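Local coordinates for protein lysozyme (Meretrix lusoria, PDB 4PJ2) that hydrolyses the beta-1,4 linkages of bacterial peptidoglycan, lysing Gram-positive bacteria, and also cleaves chitin as an invertebrate-type lysozyme of glycosyl hydrolase family 22, at residues Cys13-Glu18 with Cys35-Ile40; Phe89-Asn94 with Ser104-Trp109. All coordinates share one frame; numbering follows the deposited sequence. Where two conformers were deposited one is given.

Contact 1. Residues Cys13-Glu18 with Cys35-Ile40; sequences CICKME and CGYFQI
At the active-site cleft of this i-type lysozyme, the last turns of helix 8-19, which carry the predicted proton donor Glu18, pack against the turn between strands 32-35 and 40-41: Ile14, Cys15 and Glu18 meet Tyr37, Phe38 and Gln39. Cys15, disulfide-bonded to Cys21, makes a sulfur-aromatic contact: SG lies 4.4 Å from the centroid of the Phe38 ring, over one face and offset toward the rim. With SG anti to the backbone N (chi1 -163°), the same sulfur also reaches Tyr37, at 3.9 Å from its CB. Ile14 CG2 comes to the edge of the Phe38 ring, close to its plane, 3.9 Å from CD2. One helical turn on, Glu18 lies along the turn's backbone, its CG 3.6 Å from Phe38 O. Bent at chi2 (-62°), the chain brings OE1 to 3.4 Å from Gln39 CB, a van der Waals contact. The turn, type I from Gly36 to Gln39 with a G1 bulge at Gln39 and Ile40, is braced from within: Gln39 NE2 donates to Gly36 O at 3.0 Å, nearly straight (172°) and onto a lone pair, and Gln39 N donates to the same oxygen. Direct contact between the segments thus rests on van der Waals and sulfur-aromatic packing, while Glu18 OE2 finds its hydrogen-bond partners, Tyr108 OH and Ser86 OG of the partner chain, a putative exported protein, beyond the turn.

Contact 2. Residues Phe89-Asn94 with Ser104-Trp109; sequences FAREHN and STIGYW
A helix-to-helix contact with one polar grip joins helix 86-95 to the start of helix 106-112 and the 3-10 segment that leads into it, through Ala90, Arg91 and Asn94 on one side and Thr105, Ile106, Tyr108 and Trp109 on the other. The side chain of Asn94 stacks on Tyr108: amide and ring planes are only 10° apart, and CB sits 3.5 Å from the ring centroid, almost on the normal, as a CH-pi contact. Asn94 CG, anti to the backbone N (chi1 -176°), lies 3.3 Å from Tyr108 CD2; OD1 points back toward the root of the tyrosine, 3.4 Å from Tyr108 CB, and ND2 lies by CD2 and CE2 of the ring. In the fold these helices border the substrate cleft: His93 is a substrate-binding residue, with its ND1 bonded to Tyr44. In this complex Asn94 OD1 and ND2 bond to Tyr89 and Ser86 of the partner chain, a putative exported protein. Farther from the cleft, Arg91 bends at chi3 (64°) and its NE donates a hydrogen bond to Thr105 OG1 at 2.8 Å, nearly straight and in the guanidinium plane. Ile106 CG1 lies over one face of the guanidinium, toward the rim, 3.6 Å from Arg91 NH2, and NH2 also donates to Lys102 O. Having accepted from Arg91, the Thr105 hydroxyl can give its single proton to Gly99 O, its strongest outside partner, or share it with Lys102 O. Ala90 CB meets the edge of the Tyr108 ring and lies obliquely by Trp109, 4.0 Å from both Tyr108 CE1 and Trp109 CE3.

From the N terminus, helix 8-19 supplies the first segment of contact 1, which closes when the chain returns at 35-40 after passing through strands 26-29 and 32-35. The chain then runs on through strand 40-41 and the helices between 42 and 76 before contact 2 closes the short loop between helices 86-95 and 106-112. The two contacts are in series, neither enclosing nor crossing the other, yet they touch in space: Glu18 OE2 is 2.6 Å from Tyr108 OH and Phe38 O is 2.7 Å from His93 NE2, both probable hydrogen bonds. Together they join the small antiparallel sheet and helix 8-19 to the C-terminal helices around the cleft.

Contact 1. Residues Cys13-Glu18 with Cys35-Ile40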
# COMPACT_ATOMS: atom_id res chain seq x y z
N CYS D 13 -19.11 13.20 -1.08
CA CYS D 13 -18.93 12.47 -2.32
C CYS D 13 -18.02 11.27 -2.14
O CYS D 13 -18.31 10.19 -2.68
CB CYS D 13 -18.42 13.40 -3.43
SG CYS D 13 -19.66 14.63 -3.95
N ILE D 14 -16.93 11.42 -1.38
CA ILE D 14 -16.07 10.28 -1.12
C ILE D 14 -16.82 9.22 -0.32
O ILE D 14 -16.71 8.03 -0.60
CB ILE D 14 -14.79 10.69 -0.36
CG1 ILE D 14 -13.96 11.63 -1.24
CG2 ILE D 14 -13.99 9.45 0.06
CD1 ILE D 14 -12.77 12.31 -0.54
N CYS D 15 -17.59 9.66 0.67
CA CYS D 15 -18.39 8.74 1.47
C CYS D 15 -19.36 7.97 0.57
O CYS D 15 -19.42 6.75 0.63
CB CYS D 15 -19.12 9.55 2.55
SG CYS D 15 -19.77 8.59 3.93
N LYS D 16 -20.07 8.67 -0.30
CA LYS D 16 -21.00 8.00 -1.22
C LYS D 16 -20.28 7.02 -2.14
O LYS D 16 -20.74 5.91 -2.38
CB LYS D 16 -21.76 9.04 -2.04
CG LYS D 16 -22.79 9.80 -1.22
CD LYS D 16 -23.51 10.87 -2.02
CE LYS D 16 -24.49 11.64 -1.14
NZ LYS D 16 -25.34 12.62 -1.89
N MET D 17 -19.11 7.42 -2.62
CA MET D 17 -18.31 6.57 -3.49
C MET D 17 -17.91 5.28 -2.80
O MET D 17 -17.98 4.21 -3.40
CB MET D 17 -17.04 7.33 -3.90
CG MET D 17 -16.14 6.61 -4.91
SD MET D 17 -17.06 6.24 -6.44
CE MET D 17 -15.68 5.64 -7.43
N GLU D 18 -17.51 5.37 -1.53
CA GLU D 18 -16.89 4.24 -0.83
C GLU D 18 -17.92 3.24 -0.33
O GLU D 18 -17.69 2.04 -0.37
CB GLU D 18 -16.06 4.74 0.37
CG GLU D 18 -14.77 5.46 -0.01
CD GLU D 18 -13.80 4.58 -0.76
OE1 GLU D 18 -13.89 3.34 -0.67
OE2 GLU D 18 -12.92 5.17 -1.44
N CYS D 35 -12.78 -0.89 6.51
CA CYS D 35 -13.93 -0.71 7.37
C CYS D 35 -14.70 0.60 7.17
O CYS D 35 -14.11 1.67 6.97
CB CYS D 35 -13.49 -0.80 8.84
SG CYS D 35 -12.59 -2.31 9.28
N GLY D 36 -16.02 0.51 7.25
CA GLY D 36 -16.84 1.67 7.54
C GLY D 36 -17.16 2.61 6.40
O GLY D 36 -16.96 2.30 5.23
N TYR D 37 -17.67 3.78 6.80
CA TYR D 37 -18.14 4.81 5.88
C TYR D 37 -17.16 5.15 4.77
O TYR D 37 -17.56 5.39 3.64
CB TYR D 37 -18.40 6.11 6.66
CG TYR D 37 -19.58 6.06 7.61
CD1 TYR D 37 -19.42 5.69 8.94
CD2 TYR D 37 -20.85 6.42 7.18
CE1 TYR D 37 -20.50 5.66 9.81
CE2 TYR D 37 -21.93 6.40 8.05
CZ TYR D 37 -21.74 6.01 9.36
OH TYR D 37 -22.81 5.99 10.22
N PHE D 38 -15.87 5.23 5.12
CA PHE D 38 -14.83 5.67 4.18
C PHE D 38 -13.92 4.52 3.76
O PHE D 38 -12.94 4.75 3.04
CB PHE D 38 -14.01 6.83 4.78
CG PHE D 38 -14.79 8.11 4.88
CD1 PHE D 38 -15.54 8.40 6.01
CD2 PHE D 38 -14.81 9.00 3.81
CE1 PHE D 38 -16.26 9.59 6.08
CE2 PHE D 38 -15.53 10.17 3.88
CZ PHE D 38 -16.27 10.46 5.01
N GLN D 39 -14.23 3.30 4.18
CA GLN D 39 -13.45 2.11 3.81
C GLN D 39 -11.95 2.32 4.13
O GLN D 39 -11.08 2.24 3.26
CB GLN D 39 -13.67 1.78 2.34
CG GLN D 39 -15.07 1.23 2.07
CD GLN D 39 -15.26 -0.14 2.69
OE1 GLN D 39 -14.75 -1.13 2.17
NE2 GLN D 39 -15.94 -0.19 3.82
N ILE D 40 -11.71 2.56 5.41
CA ILE D 40 -10.37 2.84 5.94
C ILE D 40 -9.73 1.54 6.40
O ILE D 40 -10.36 0.73 7.08
CB ILE D 40 -10.49 3.82 7.14
CG1 ILE D 40 -10.83 5.22 6.62
CG2 ILE D 40 -9.21 3.85 7.97
CD1 ILE D 40 -11.24 6.19 7.71

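Contact 2. Residues Phe89-Asn94 with Ser104-Trp109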
# COMPACT_ATOMS: atom_id res chain seq x y z
N PHE D 89 -7.88 15.11 -3.05
CA PHE D 89 -8.18 14.39 -1.82
C PHE D 89 -8.82 13.03 -2.09
O PHE D 89 -8.51 12.05 -1.43
CB PHE D 89 -9.08 15.21 -0.90
CG PHE D 89 -8.50 16.54 -0.47
CD1 PHE D 89 -9.28 17.69 -0.51
CD2 PHE D 89 -7.19 16.65 0.02
CE1 PHE D 89 -8.76 18.92 -0.11
CE2 PHE D 89 -6.67 17.90 0.42
CZ PHE D 89 -7.47 19.02 0.36
N ALA D 90 -9.78 12.99 -3.03
CA ALA D 90 -10.39 11.71 -3.42
C ALA D 90 -9.34 10.72 -3.91
O ALA D 90 -9.38 9.53 -3.57
CB ALA D 90 -11.48 11.95 -4.49
N ARG D 91 -8.44 11.19 -4.76
CA ARG D 91 -7.41 10.31 -5.32
C ARG D 91 -6.39 9.84 -4.25
O ARG D 91 -5.92 8.72 -4.32
CB ARG D 91 -6.73 10.94 -6.54
CG ARG D 91 -7.69 11.11 -7.73
CD ARG D 91 -7.04 11.75 -8.94
NE ARG D 91 -5.98 10.94 -9.52
CZ ARG D 91 -5.10 11.38 -10.42
NH1 ARG D 91 -5.15 12.64 -10.86
NH2 ARG D 91 -4.16 10.56 -10.86
N GLU D 92 -6.09 10.69 -3.27
CA GLU D 92 -5.29 10.26 -2.11
C GLU D 92 -6.03 9.22 -1.30
O GLU D 92 -5.47 8.24 -0.86
CB GLU D 92 -4.99 11.45 -1.19
CG GLU D 92 -4.10 12.52 -1.81
CD GLU D 92 -2.69 12.08 -1.96
OE1 GLU D 92 -1.91 12.31 -1.00
OE2 GLU D 92 -2.34 11.55 -3.02
N HIS D 93 -7.32 9.44 -1.13
CA HIS D 93 -8.08 8.51 -0.34
C HIS D 93 -8.11 7.12 -0.97
O HIS D 93 -7.96 6.13 -0.27
CB HIS D 93 -9.51 9.00 -0.17
CG HIS D 93 -10.23 8.18 0.83
ND1 HIS D 93 -9.92 8.22 2.17
CD2 HIS D 93 -11.18 7.23 0.69
CE1 HIS D 93 -10.68 7.36 2.82
NE2 HIS D 93 -11.45 6.74 1.94
N ASN D 94 -8.24 7.08 -2.29
CA ASN D 94 -8.31 5.82 -3.02
C ASN D 94 -6.94 5.19 -3.23
O ASN D 94 -6.82 3.97 -3.25
CB ASN D 94 -8.98 6.08 -4.38
CG ASN D 94 -9.18 4.81 -5.19
OD1 ASN D 94 -8.73 4.72 -6.33
ND2 ASN D 94 -9.82 3.83 -4.60
N SER D 104 -3.83 4.83 -11.44
CA SER D 104 -4.75 3.85 -10.87
C SER D 104 -5.97 4.47 -10.21
O SER D 104 -6.96 3.78 -10.00
CB SER D 104 -4.05 2.98 -9.84
OG SER D 104 -3.54 3.80 -8.80
N THR D 105 -5.91 5.75 -9.86
CA THR D 105 -7.01 6.43 -9.19
C THR D 105 -7.82 7.36 -10.12
O THR D 105 -8.74 8.02 -9.66
CB THR D 105 -6.47 7.30 -8.02
OG1 THR D 105 -5.61 8.31 -8.57
CG2 THR D 105 -5.72 6.44 -7.00
N ILE D 106 -7.43 7.44 -11.39
CA ILE D 106 -8.12 8.33 -12.35
C ILE D 106 -9.56 7.90 -12.57
O ILE D 106 -10.45 8.74 -12.57
CB ILE D 106 -7.38 8.41 -13.71
CG1 ILE D 106 -6.07 9.17 -13.54
CG2 ILE D 106 -8.26 9.08 -14.79
CD1 ILE D 106 -5.18 9.13 -14.76
N GLY D 107 -9.79 6.60 -12.76
CA GLY D 107 -11.15 6.10 -12.95
C GLY D 107 -12.00 6.38 -11.72
O GLY D 107 -13.15 6.79 -11.85
N TYR D 108 -11.40 6.20 -10.54
CA TYR D 108 -12.11 6.46 -9.28
C TYR D 108 -12.65 7.90 -9.26
O TYR D 108 -13.81 8.12 -8.94
CB TYR D 108 -11.15 6.25 -8.10
CG TYR D 108 -11.73 6.53 -6.73
CD1 TYR D 108 -11.67 7.81 -6.17
CD2 TYR D 108 -12.26 5.52 -5.96
CE1 TYR D 108 -12.17 8.06 -4.92
CE2 TYR D 108 -12.76 5.75 -4.70
CZ TYR D 108 -12.70 7.05 -4.18
OH TYR D 108 -13.15 7.31 -2.91
N TRP D 109 -11.79 8.86 -9.60
CA TRP D 109 -12.19 10.27 -9.63
C TRP D 109 -13.23 10.55 -10.72
O TRP D 109 -14.19 11.27 -10.49
CB TRP D 109 -10.95 11.15 -9.83
CG TRP D 109 -11.28 12.60 -10.09
CD1 TRP D 109 -10.90 13.32 -11.18
CD2 TRP D 109 -12.02 13.49 -9.24
NE1 TRP D 109 -11.37 14.62 -11.06
CE2 TRP D 109 -12.06 14.74 -9.89
CE3 TRP D 109 -12.65 13.35 -8.00
CZ2 TRP D 109 -12.70 15.85 -9.33
CZ3 TRP D 109 -13.29 14.45 -7.46
CH2 TRP D 109 -13.32 15.68 -8.12